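PDB 6XF9: packaging protein UL32 from Human herpesvirus 8 type M, which probably takes part in the cleavage and packaging of viral genomic DNA, binds zinc ions and assembles into a ring of five subunits. Local coordinates for residues T9-H13 with A97-E101; I42-P48 with I159-T164; L151-K155 with E416-T420; T314-E318 with A342-V346. One frame throughout, in Å; residues are numbered along the deposited sequence.

The four contacts tie together a largely helical chain that carries three zinc sites. Contacts 2 and 3 are neighbours, centres about 15 Å apart: both use helix 145-164, they touch where Pro48 packs on Phe153, and both reach a second subunit of the ring. Contact 1, which joins helices 7-12 and 89-106, lies about 27 Å from contact 2 and about 30 Å from contact 3, centre to centre. Contact 4 is more remote, its centre about 33 to 39 Å from the other centres. Along the chain contacts 1 and 2 interlace, as do 2 and 3. Contact 4 forms wholly between the two segments of contact 3, and contact 3 brings together parts of the chain about 260 residues apart.

Contact 1 of 4, residues T9-H13 with A97-E101; sequences TITRH and ADLCE
His13 and Glu101, with Thr9 beside them, carry this helix-helix contact, in which the C-terminal end of helix 7-12 packs on the middle of helix 89-106. The flat His13 ring suits its place because it can pack through a face and bond through its edge. Cys100 CB lies over one face, 3.7 Å from the ring centroid and 19° off the normal, a CH-pi contact. In the ring plane, His13 ND1 donates to Thr9 O at 3.0 Å, almost straight at 175°. His13 NE2 is hydrogen-bonded to His104 ND1, and the two bonds fix the rotation of the ring. Thr9 turns its methyl across to Glu101: with CG2 opposite the backbone N, Thr9 CG2 comes within 3.4 Å of Glu101 CB. Deeper in, Ala97 is small enough to let the helices approach, and its CB rests 3.6 Å from Ile10 CG1; Leu17 of helix 14-22 packs on both residues. Asp98 OD2 accepts a hydrogen bond from Trp5 N, in the segment leading into helix 7-12. On the solvent side the bent Glu101 chain meets exposed Arg12 in a salt bridge, its carboxylate nearly perpendicular to the guanidinium, with Arg12 NH1 3.1 Å from Glu101 OE2.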
loop_
_atom_site.group_PDB
_atom_site.type_symbol
_atom_site.label_atom_id
_atom_site.label_comp_id
_atom_site.label_asym_id
_atom_site.label_seq_id
_atom_site.Cartn_x
_atom_site.Cartn_y
_atom_site.Cartn_z
ATOM N N THR D 9 -49.180 9.924 31.851
ATOM C CA THR D 9 -48.923 10.998 30.894
ATOM C C THR D 9 -49.082 10.481 29.470
ATOM O O THR D 9 -49.575 11.192 28.578
ATOM C CB THR D 9 -47.517 11.561 31.081
ATOM O OG1 THR D 9 -47.140 11.550 32.471
ATOM C CG2 THR D 9 -47.483 12.987 30.564
ATOM N N ILE D 10 -48.664 9.232 29.243
ATOM C CA ILE D 10 -48.822 8.604 27.934
ATOM C C ILE D 10 -50.295 8.425 27.618
ATOM O O ILE D 10 -50.751 8.712 26.500
ATOM C CB ILE D 10 -48.068 7.262 27.882
ATOM C CG1 ILE D 10 -46.552 7.501 27.822
ATOM C CG2 ILE D 10 -48.541 6.459 26.680
ATOM C CD1 ILE D 10 -45.743 6.334 28.297
ATOM N N THR D 11 -51.052 7.909 28.598
ATOM C CA THR D 11 -52.467 7.602 28.401
ATOM C C THR D 11 -53.297 8.846 28.065
ATOM O O THR D 11 -54.096 8.827 27.120
ATOM C CB THR D 11 -53.025 6.926 29.661
ATOM O OG1 THR D 11 -52.647 5.541 29.693
ATOM C CG2 THR D 11 -54.517 7.015 29.680
ATOM N N ARG D 12 -53.093 9.955 28.784
ATOM C CA ARG D 12 -53.977 11.095 28.542
ATOM C C ARG D 12 -53.795 11.697 27.154
ATOM O O ARG D 12 -54.766 12.185 26.560
ATOM C CB ARG D 12 -53.826 12.136 29.635
ATOM C CG ARG D 12 -52.817 13.187 29.436
ATOM C CD ARG D 12 -52.939 14.055 30.659
ATOM N NE ARG D 12 -52.558 13.191 31.773
ATOM C CZ ARG D 12 -52.086 13.613 32.935
ATOM N NH1 ARG D 12 -51.951 14.915 33.153
ATOM N NH2 ARG D 12 -51.758 12.729 33.872
ATOM N N HIS D 13 -52.592 11.645 26.593
ATOM C CA HIS D 13 -52.353 12.238 25.283
ATOM C C HIS D 13 -52.410 11.196 24.173
ATOM O O HIS D 13 -51.814 11.391 23.105
ATOM C CB HIS D 13 -51.015 12.973 25.255
ATOM C CG HIS D 13 -50.932 14.077 26.252
ATOM N ND1 HIS D 13 -50.446 13.886 27.526
ATOM C CD2 HIS D 13 -51.305 15.373 26.178
ATOM C CE1 HIS D 13 -50.501 15.026 28.188
ATOM N NE2 HIS D 13 -51.018 15.944 27.393
ATOM N N ALA D 97 -44.690 11.905 24.981
ATOM C CA ALA D 97 -45.789 12.135 25.912
ATOM C C ALA D 97 -45.479 13.285 26.858
ATOM O O ALA D 97 -46.278 14.217 27.003
ATOM C CB ALA D 97 -46.079 10.855 26.700
ATOM N N ASP D 98 -44.297 13.268 27.474
ATOM C CA ASP D 98 -43.976 14.301 28.446
ATOM C C ASP D 98 -43.785 15.658 27.781
ATOM O O ASP D 98 -43.903 16.687 28.455
ATOM C CB ASP D 98 -42.727 13.930 29.251
ATOM C CG ASP D 98 -42.828 12.547 29.927
ATOM O OD1 ASP D 98 -43.956 12.023 30.146
ATOM O OD2 ASP D 98 -41.756 12.002 30.295
ATOM N N LEU D 99 -43.468 15.689 26.482
ATOM C CA LEU D 99 -43.414 16.965 25.772
ATOM C C LEU D 99 -44.817 17.505 25.500
ATOM O O LEU D 99 -45.033 18.718 25.554
ATOM C CB LEU D 99 -42.617 16.825 24.472
ATOM C CG LEU D 99 -42.372 18.172 23.787
ATOM C CD1 LEU D 99 -41.414 18.975 24.600
ATOM C CD2 LEU D 99 -41.845 18.007 22.382
ATOM N N CYS D 100 -45.771 16.635 25.151
ATOM C CA CYS D 100 -47.175 17.037 25.158
ATOM C C CYS D 100 -47.571 17.669 26.485
ATOM O O CYS D 100 -48.035 18.814 26.543
ATOM C CB CYS D 100 -48.086 15.842 24.899
ATOM S SG CYS D 100 -48.524 15.591 23.226
ATOM N N GLU D 101 -47.384 16.921 27.568
ATOM C CA GLU D 101 -47.828 17.382 28.870
ATOM C C GLU D 101 -47.232 18.743 29.189
ATOM O O GLU D 101 -47.947 19.651 29.617
ATOM C CB GLU D 101 -47.444 16.340 29.911
ATOM C CG GLU D 101 -47.770 16.669 31.332
ATOM C CD GLU D 101 -49.233 16.577 31.660
ATOM O OE1 GLU D 101 -50.039 16.130 30.814
ATOM O OE2 GLU D 101 -49.568 16.926 32.808
#

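Contact 2 of 4, residues I42-P48 with I159-T164; sequences IHQSLQP and IRGMLT
Arg160 reaches across to Leu46 and His43, and the contact divides round it into a close-packed apolar side and a more open polar one. On the packed side Leu46, just past the end of helix 37-45, sends its two methyls over the helix opposite. Leu46 CD2 sits 3.9 Å from Ile159 CG2, the two branched side chains meeting at about a right angle. Leu163 fills the next position: its CD2 lies 3.8 Å from Ile42 CG2 and also approaches the His43 backbone. Branched aliphatic residues suit this side, where Ile125 and Leu129 of helix 124-133 pack on Leu46 and Leu284 on Ile159 and Leu163.

This is helix-helix packing near two C-terminal ends: the last turn of helix 37-45 and the loop after it lie against the last turns of helix 145-164. Arg160 suits the boundary, its aliphatic stem packing while its head bonds. The stem passes over one face of the His43 ring, with Arg160 CD 3.7 Å from the ring centroid in a CH-pi contact. A turn at chi3 (69°) then brings the guanidinium to the loop, where Arg160 NH1 donates to Leu46 O at 3.1 Å. The acceptor lies nearly in the guanidinium plane, although the donor is tilted 25° from the carbonyl plane. Glu157 forms a salt bridge with the same nitrogen, so two acceptors hold the head.

The solvent side has few partners: exposed Thr164 sets its methyl at the edge of the partly exposed His43 ring. At the other end of the segment, Pro48 meets a second subunit, packing on its Leu465 and accepting a hydrogen bond at O from its Lys328.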
loop_
_atom_site.group_PDB
_atom_site.type_symbol
_atom_site.label_atom_id
_atom_site.label_comp_id
_atom_site.label_asym_id
_atom_site.label_seq_id
_atom_site.Cartn_x
_atom_site.Cartn_y
_atom_site.Cartn_z
ATOM N N ILE D 42 -38.381 12.968 7.252
ATOM C CA ILE D 42 -37.388 12.326 8.109
ATOM C C ILE D 42 -36.013 12.434 7.467
ATOM O O ILE D 42 -35.022 12.767 8.121
ATOM C CB ILE D 42 -37.778 10.863 8.376
ATOM C CG1 ILE D 42 -39.042 10.796 9.225
ATOM C CG2 ILE D 42 -36.641 10.126 9.068
ATOM C CD1 ILE D 42 -39.542 9.391 9.436
ATOM N N HIS D 43 -35.935 12.146 6.168
ATOM C CA HIS D 43 -34.664 12.277 5.467
ATOM C C HIS D 43 -34.159 13.717 5.526
ATOM O O HIS D 43 -32.943 13.959 5.532
ATOM C CB HIS D 43 -34.814 11.812 4.017
ATOM C CG HIS D 43 -33.524 11.788 3.264
ATOM N ND1 HIS D 43 -32.860 10.611 2.983
ATOM C CD2 HIS D 43 -32.759 12.787 2.761
ATOM C CE1 HIS D 43 -31.740 10.885 2.335
ATOM N NE2 HIS D 43 -31.654 12.198 2.190
ATOM N N GLN D 44 -35.084 14.682 5.553
ATOM C CA GLN D 44 -34.710 16.085 5.693
ATOM C C GLN D 44 -34.207 16.405 7.089
ATOM O O GLN D 44 -33.323 17.253 7.251
ATOM C CB GLN D 44 -35.887 16.982 5.334
ATOM C CG GLN D 44 -35.501 18.441 5.207
ATOM C CD GLN D 44 -36.695 19.320 4.898
ATOM O OE1 GLN D 44 -37.819 19.082 5.380
ATOM N NE2 GLN D 44 -36.460 20.358 4.085
ATOM N N SER D 45 -34.769 15.766 8.113
ATOM C CA SER D 45 -34.289 16.012 9.467
ATOM C C SER D 45 -32.864 15.521 9.663
ATOM O O SER D 45 -32.140 16.067 10.505
ATOM C CB SER D 45 -35.208 15.347 10.487
ATOM O OG SER D 45 -36.525 15.883 10.419
ATOM N N LEU D 46 -32.432 14.517 8.888
ATOM C CA LEU D 46 -31.100 13.929 9.001
ATOM C C LEU D 46 -30.092 14.590 8.076
ATOM O O LEU D 46 -29.048 13.998 7.776
ATOM C CB LEU D 46 -31.173 12.424 8.744
ATOM C CG LEU D 46 -31.967 11.765 9.877
ATOM C CD1 LEU D 46 -32.546 10.433 9.468
ATOM C CD2 LEU D 46 -31.071 11.582 11.081
ATOM N N GLN D 47 -30.375 15.800 7.620
ATOM C CA GLN D 47 -29.225 16.375 6.938
ATOM C C GLN D 47 -28.482 17.354 7.845
ATOM O O GLN D 47 -29.106 18.055 8.659
ATOM C CB GLN D 47 -29.651 17.056 5.640
ATOM C CG GLN D 47 -29.980 16.012 4.572
ATOM C CD GLN D 47 -30.824 16.532 3.429
ATOM O OE1 GLN D 47 -31.353 17.655 3.472
ATOM N NE2 GLN D 47 -30.932 15.718 2.372
ATOM N N PRO D 48 -27.149 17.337 7.783
ATOM C CA PRO D 48 -26.344 17.986 8.834
ATOM C C PRO D 48 -26.575 19.489 9.000
ATOM O O PRO D 48 -26.245 20.040 10.065
ATOM C CB PRO D 48 -24.907 17.673 8.401
ATOM C CG PRO D 48 -25.041 16.351 7.704
ATOM C CD PRO D 48 -26.349 16.414 6.968
ATOM N N ILE D 159 -26.916 7.508 10.400
ATOM C CA ILE D 159 -28.321 7.219 10.655
ATOM C C ILE D 159 -29.118 7.373 9.374
ATOM O O ILE D 159 -30.006 6.563 9.084
ATOM C CB ILE D 159 -28.882 8.075 11.798
ATOM C CG1 ILE D 159 -28.229 7.628 13.100
ATOM C CG2 ILE D 159 -30.382 7.880 11.889
ATOM C CD1 ILE D 159 -28.402 8.571 14.207
ATOM N N ARG D 160 -28.814 8.411 8.582
ATOM C CA ARG D 160 -29.487 8.585 7.296
ATOM C C ARG D 160 -29.244 7.385 6.376
ATOM O O ARG D 160 -30.126 7.013 5.595
ATOM C CB ARG D 160 -29.022 9.881 6.627
ATOM C CG ARG D 160 -30.039 10.402 5.631
ATOM C CD ARG D 160 -29.700 11.783 5.053
ATOM N NE ARG D 160 -28.536 11.734 4.179
ATOM C CZ ARG D 160 -27.361 12.285 4.458
ATOM N NH1 ARG D 160 -27.189 12.960 5.590
ATOM N NH2 ARG D 160 -26.357 12.166 3.592
ATOM N N GLY D 161 -28.056 6.778 6.443
ATOM C CA GLY D 161 -27.820 5.540 5.712
ATOM C C GLY D 161 -28.782 4.433 6.108
ATOM O O GLY D 161 -29.312 3.720 5.259
ATOM N N MET D 162 -29.011 4.259 7.411
ATOM C CA MET D 162 -29.953 3.235 7.864
ATOM C C MET D 162 -31.368 3.485 7.354
ATOM O O MET D 162 -32.147 2.537 7.192
ATOM C CB MET D 162 -29.955 3.169 9.385
ATOM C CG MET D 162 -28.680 2.630 9.938
ATOM S SD MET D 162 -28.844 2.334 11.700
ATOM C CE MET D 162 -28.382 3.945 12.357
ATOM N N LEU D 163 -31.725 4.746 7.123
ATOM C CA LEU D 163 -33.046 5.052 6.585
ATOM C C LEU D 163 -33.135 4.696 5.100
ATOM O O LEU D 163 -34.082 4.028 4.667
ATOM C CB LEU D 163 -33.362 6.532 6.817
ATOM C CG LEU D 163 -34.721 6.944 6.277
ATOM C CD1 LEU D 163 -35.824 6.319 7.119
ATOM C CD2 LEU D 163 -34.861 8.460 6.217
ATOM N N THR D 164 -32.141 5.107 4.301
ATOM C CA THR D 164 -32.237 4.969 2.850
ATOM C C THR D 164 -31.675 3.647 2.346
ATOM O O THR D 164 -32.044 3.217 1.240
ATOM C CB THR D 164 -31.524 6.133 2.135
ATOM O OG1 THR D 164 -30.112 6.101 2.408
ATOM C CG2 THR D 164 -32.114 7.478 2.573
#

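Contact 3 of 4, residues L151-K155 with E416-T420; sequences LQFLK and EVVQT
Segments 151-155 of helix 145-164 and 416-420 of helix 416-430 run nearly parallel, 17° between their directions and 10.1 Å between their axes, and draw closest at Lys155 and Thr420, whose CA atoms are 5.9 Å apart. Lys155 spans the gap. Its long chain bends at chi3 (-88°), which carries the ammonium to two acceptors on the facing helix: Lys155 NZ donates to Gln419 OE1 at 2.6 Å and to Glu416 OE2 at 2.9 Å, the latter bond being a salt bridge. Glu416 OE2 receives it on the anti lone pair, away from its other oxygen, whereas at Gln419 the ammonium stands above the carbonyl plane. A lysine suits this buried place because its charge is met by a carboxylate, which would be expected to keep it protonated, and by an amide oxygen, with a further weak bond to Val133 O.

Thr420 packs against this chain. Its hydroxyl turns back to its own helix, Thr420 OG1 donating to Glu416 O at 2.8 Å; the same oxygen accepts Thr420 N from the opposite face of its plane. With the hydroxyl satisfied there, Thr420 can sit against hydrocarbon: Lys155 CE is 3.3 Å from its OG1, and Leu151 CB adjoins the same atom. Leu151 extends alongside Glu416 in the opposite direction, with its CD1 4.3 Å from Val417 CG2.

This is parallel helix packing beside a metal site, the side chain of Val417 lying about 5 Å from the zinc ion held by Cys191, Cys192, Cys415 and His452. At the end of helix 124-133, Val133 O accepts a hydrogen bond from Gln419 NE2, and on the flank of helix 145-164 Gln152 and Phe153 pack on Asn326 and Gln461 of a second subunit.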
loop_
_atom_site.group_PDB
_atom_site.type_symbol
_atom_site.label_atom_id
_atom_site.label_comp_id
_atom_site.label_asym_id
_atom_site.label_seq_id
_atom_site.Cartn_x
_atom_site.Cartn_y
_atom_site.Cartn_z
ATOM N N LEU D 151 -18.661 15.390 15.008
ATOM C CA LEU D 151 -19.253 14.118 15.409
ATOM C C LEU D 151 -20.733 14.055 15.080
ATOM O O LEU D 151 -21.242 12.997 14.700
ATOM C CB LEU D 151 -19.024 13.865 16.896
ATOM C CG LEU D 151 -17.562 13.600 17.243
ATOM C CD1 LEU D 151 -17.398 13.324 18.706
ATOM C CD2 LEU D 151 -17.039 12.453 16.430
ATOM N N GLN D 152 -21.458 15.148 15.232
ATOM C CA GLN D 152 -22.873 15.088 14.883
ATOM C C GLN D 152 -23.053 14.851 13.393
ATOM O O GLN D 152 -23.996 14.166 12.978
ATOM C CB GLN D 152 -23.567 16.371 15.322
ATOM C CG GLN D 152 -23.459 16.575 16.816
ATOM C CD GLN D 152 -24.316 17.696 17.310
ATOM O OE1 GLN D 152 -24.658 18.602 16.546
ATOM N NE2 GLN D 152 -24.687 17.643 18.599
ATOM N N PHE D 153 -22.182 15.451 12.575
ATOM C CA PHE D 153 -22.169 15.187 11.141
ATOM C C PHE D 153 -22.122 13.685 10.864
ATOM O O PHE D 153 -22.990 13.134 10.177
ATOM C CB PHE D 153 -20.967 15.905 10.519
ATOM C CG PHE D 153 -20.846 15.723 9.033
ATOM C CD1 PHE D 153 -21.633 16.475 8.161
ATOM C CD2 PHE D 153 -19.935 14.808 8.503
ATOM C CE1 PHE D 153 -21.529 16.313 6.795
ATOM C CE2 PHE D 153 -19.817 14.644 7.148
ATOM C CZ PHE D 153 -20.614 15.397 6.285
ATOM N N LEU D 154 -21.106 13.003 11.414
ATOM C CA LEU D 154 -20.963 11.559 11.232
ATOM C C LEU D 154 -22.203 10.802 11.705
ATOM O O LEU D 154 -22.643 9.840 11.061
ATOM C CB LEU D 154 -19.726 11.068 11.981
ATOM C CG LEU D 154 -18.388 11.537 11.417
ATOM C CD1 LEU D 154 -17.251 11.051 12.245
ATOM C CD2 LEU D 154 -18.250 10.969 10.036
ATOM N N LYS D 155 -22.764 11.187 12.849
ATOM C CA LYS D 155 -23.948 10.487 13.330
ATOM C C LYS D 155 -25.090 10.632 12.347
ATOM O O LYS D 155 -25.673 9.632 11.920
ATOM C CB LYS D 155 -24.329 10.992 14.720
ATOM C CG LYS D 155 -23.578 10.275 15.823
ATOM C CD LYS D 155 -23.961 10.750 17.179
ATOM C CE LYS D 155 -23.114 11.924 17.576
ATOM N NZ LYS D 155 -23.532 12.438 18.913
ATOM N N GLU D 416 -19.226 11.221 23.683
ATOM C CA GLU D 416 -19.766 11.353 22.327
ATOM C C GLU D 416 -18.934 10.568 21.321
ATOM O O GLU D 416 -19.468 10.123 20.299
ATOM C CB GLU D 416 -19.870 12.830 21.922
ATOM C CG GLU D 416 -20.913 13.083 20.830
ATOM C CD GLU D 416 -21.393 14.551 20.757
ATOM O OE1 GLU D 416 -20.746 15.410 21.390
ATOM O OE2 GLU D 416 -22.393 14.856 20.042
ATOM N N VAL D 417 -17.639 10.362 21.601
ATOM C CA VAL D 417 -16.805 9.527 20.727
ATOM C C VAL D 417 -17.359 8.115 20.670
ATOM O O VAL D 417 -17.750 7.636 19.606
ATOM C CB VAL D 417 -15.341 9.520 21.201
ATOM C CG1 VAL D 417 -14.563 8.442 20.480
ATOM C CG2 VAL D 417 -14.712 10.874 20.957
ATOM N N VAL D 418 -17.481 7.459 21.825
ATOM C CA VAL D 418 -18.046 6.111 21.849
ATOM C C VAL D 418 -19.475 6.116 21.327
ATOM O O VAL D 418 -19.881 5.210 20.587
ATOM C CB VAL D 418 -17.978 5.521 23.265
ATOM C CG1 VAL D 418 -18.858 4.317 23.345
ATOM C CG2 VAL D 418 -16.574 5.131 23.605
ATOM N N GLN D 419 -20.265 7.143 21.665
ATOM C CA GLN D 419 -21.613 7.199 21.100
ATOM C C GLN D 419 -21.547 7.208 19.577
ATOM O O GLN D 419 -22.301 6.493 18.907
ATOM C CB GLN D 419 -22.389 8.415 21.619
ATOM C CG GLN D 419 -23.884 8.366 21.258
ATOM C CD GLN D 419 -24.541 9.762 21.109
ATOM O OE1 GLN D 419 -23.870 10.773 20.880
ATOM N NE2 GLN D 419 -25.865 9.805 21.233
ATOM N N THR D 420 -20.648 8.016 19.004
ATOM C CA THR D 420 -20.591 8.115 17.546
ATOM C C THR D 420 -20.188 6.792 16.917
ATOM O O THR D 420 -20.782 6.366 15.920
ATOM C CB THR D 420 -19.636 9.222 17.116
ATOM O OG1 THR D 420 -20.127 10.484 17.591
ATOM C CG2 THR D 420 -19.543 9.278 15.615
#

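Contact 4 of 4, residues T314-E318 with A342-V346; sequences TLQCE and AMPYV
A helix-to-loop contact joins helix 308-321 to the loop between helices 329-338 and 349-357, with the Tyr345 ring as its main element. The loop makes a type I beta turn from Met343 to Val346, closed by Val346 N bonding to Met343 O. An aromatic ring suits this place because it offers two broad faces. Thr314 CG2 stands over the centre of one, 3.5 Å from the ring centroid and only 11° off the normal, a CH-pi contact; the opposite face is backed by Met343 CA, toward the rim. Tyr345 has its CG between the backbone N and the carbonyl carbon (chi1 38°), which directs the ring at the helix. The Tyr345 side chain crosses that of Leu315 at about a right angle, with Tyr345 OH 3.7 Å from Leu315 CB. A hydrogen bond from Tyr345 OH to Glu318 is also modelled, but the position of that carboxylate oxygen is doubtful. Thr314 can present its methyl because its hydroxyl bonds to Lys310 O within the helix. Beside this, Leu315 CD2 and Met343 SD meet at 4.3 Å. The Leu315 side chain lies about 7 Å from that of the zinc ligand His366. Ile355 of helix 349-357 packs on Leu315 and Met343, while helix 329-338 supplies Val336 and Leu337.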
loop_
_atom_site.group_PDB
_atom_site.type_symbol
_atom_site.label_atom_id
_atom_site.label_comp_id
_atom_site.label_asym_id
_atom_site.label_seq_id
_atom_site.Cartn_x
_atom_site.Cartn_y
_atom_site.Cartn_z
ATOM N N THR D 314 -28.048 -8.888 37.040
ATOM C CA THR D 314 -27.993 -10.088 37.864
ATOM C C THR D 314 -27.981 -11.343 37.000
ATOM O O THR D 314 -27.242 -12.288 37.286
ATOM C CB THR D 314 -29.173 -10.089 38.830
ATOM O OG1 THR D 314 -28.972 -9.067 39.818
ATOM C CG2 THR D 314 -29.308 -11.431 39.497
ATOM N N LEU D 315 -28.757 -11.337 35.904
ATOM C CA LEU D 315 -28.716 -12.419 34.925
ATOM C C LEU D 315 -27.321 -12.556 34.316
ATOM O O LEU D 315 -26.815 -13.674 34.140
ATOM C CB LEU D 315 -29.760 -12.170 33.839
ATOM C CG LEU D 315 -29.835 -13.136 32.653
ATOM C CD1 LEU D 315 -30.009 -14.591 33.089
ATOM C CD2 LEU D 315 -30.927 -12.706 31.685
ATOM N N GLN D 316 -26.674 -11.429 34.004
ATOM C CA GLN D 316 -25.322 -11.502 33.463
ATOM C C GLN D 316 -24.391 -12.228 34.415
ATOM O O GLN D 316 -23.488 -12.948 33.970
ATOM C CB GLN D 316 -24.780 -10.110 33.151
ATOM C CG GLN D 316 -23.453 -10.167 32.425
ATOM C CD GLN D 316 -22.916 -8.797 32.116
ATOM O OE1 GLN D 316 -23.386 -7.789 32.662
ATOM N NE2 GLN D 316 -21.986 -8.736 31.157
ATOM N N CYS D 317 -24.540 -11.979 35.729
ATOM C CA CYS D 317 -23.765 -12.706 36.738
ATOM C C CYS D 317 -24.151 -14.182 36.777
ATOM O O CYS D 317 -23.290 -15.045 36.969
ATOM C CB CYS D 317 -23.932 -12.065 38.122
ATOM S SG CYS D 317 -23.440 -10.303 38.181
ATOM N N GLU D 318 -25.439 -14.500 36.615
ATOM C CA GLU D 318 -25.816 -15.908 36.623
ATOM C C GLU D 318 -25.207 -16.613 35.426
ATOM O O GLU D 318 -24.697 -17.735 35.547
ATOM C CB GLU D 318 -27.337 -16.105 36.564
ATOM C CG GLU D 318 -28.191 -15.746 37.786
ATOM C CD GLU D 318 -29.590 -16.405 37.712
ATOM O OE1 GLU D 318 -30.625 -15.701 37.695
ATOM O OE2 GLU D 318 -29.653 -17.644 37.548
ATOM N N ALA D 342 -36.741 -19.621 37.215
ATOM C CA ALA D 342 -35.727 -18.694 36.758
ATOM C C ALA D 342 -35.859 -17.264 37.132
ATOM O O ALA D 342 -36.916 -16.719 37.183
ATOM C CB ALA D 342 -35.624 -18.780 35.269
ATOM N N MET D 343 -34.737 -16.639 37.381
ATOM C CA MET D 343 -34.804 -15.212 37.725
ATOM C C MET D 343 -35.769 -14.855 38.852
ATOM O O MET D 343 -36.634 -13.996 38.680
ATOM C CB MET D 343 -35.134 -14.384 36.479
ATOM C CG MET D 343 -34.134 -14.545 35.345
ATOM S SD MET D 343 -34.549 -13.544 33.904
ATOM C CE MET D 343 -34.478 -11.898 34.604
ATOM N N PRO D 344 -35.627 -15.511 40.013
ATOM C CA PRO D 344 -36.585 -15.247 41.102
ATOM C C PRO D 344 -36.478 -13.838 41.667
ATOM O O PRO D 344 -37.410 -13.389 42.352
ATOM C CB PRO D 344 -36.228 -16.301 42.153
ATOM C CG PRO D 344 -34.854 -16.815 41.782
ATOM C CD PRO D 344 -34.415 -16.194 40.494
ATOM N N TYR D 345 -35.365 -13.139 41.403
ATOM C CA TYR D 345 -35.137 -11.761 41.822
ATOM C C TYR D 345 -36.044 -10.761 41.122
ATOM O O TYR D 345 -36.015 -9.576 41.477
ATOM C CB TYR D 345 -33.671 -11.373 41.559
ATOM C CG TYR D 345 -33.093 -11.940 40.260
ATOM C CD1 TYR D 345 -33.217 -11.261 39.041
ATOM C CD2 TYR D 345 -32.426 -13.155 40.260
ATOM C CE1 TYR D 345 -32.698 -11.800 37.862
ATOM C CE2 TYR D 345 -31.910 -13.692 39.105
ATOM C CZ TYR D 345 -32.038 -13.024 37.904
ATOM O OH TYR D 345 -31.498 -13.595 36.759
ATOM N N VAL D 346 -36.823 -11.187 40.132
ATOM C CA VAL D 346 -37.739 -10.292 39.436
ATOM C C VAL D 346 -39.121 -10.530 40.030
ATOM O O VAL D 346 -39.629 -11.660 40.001
ATOM C CB VAL D 346 -37.733 -10.539 37.915
ATOM C CG1 VAL D 346 -38.719 -9.605 37.211
ATOM C CG2 VAL D 346 -36.334 -10.389 37.337
#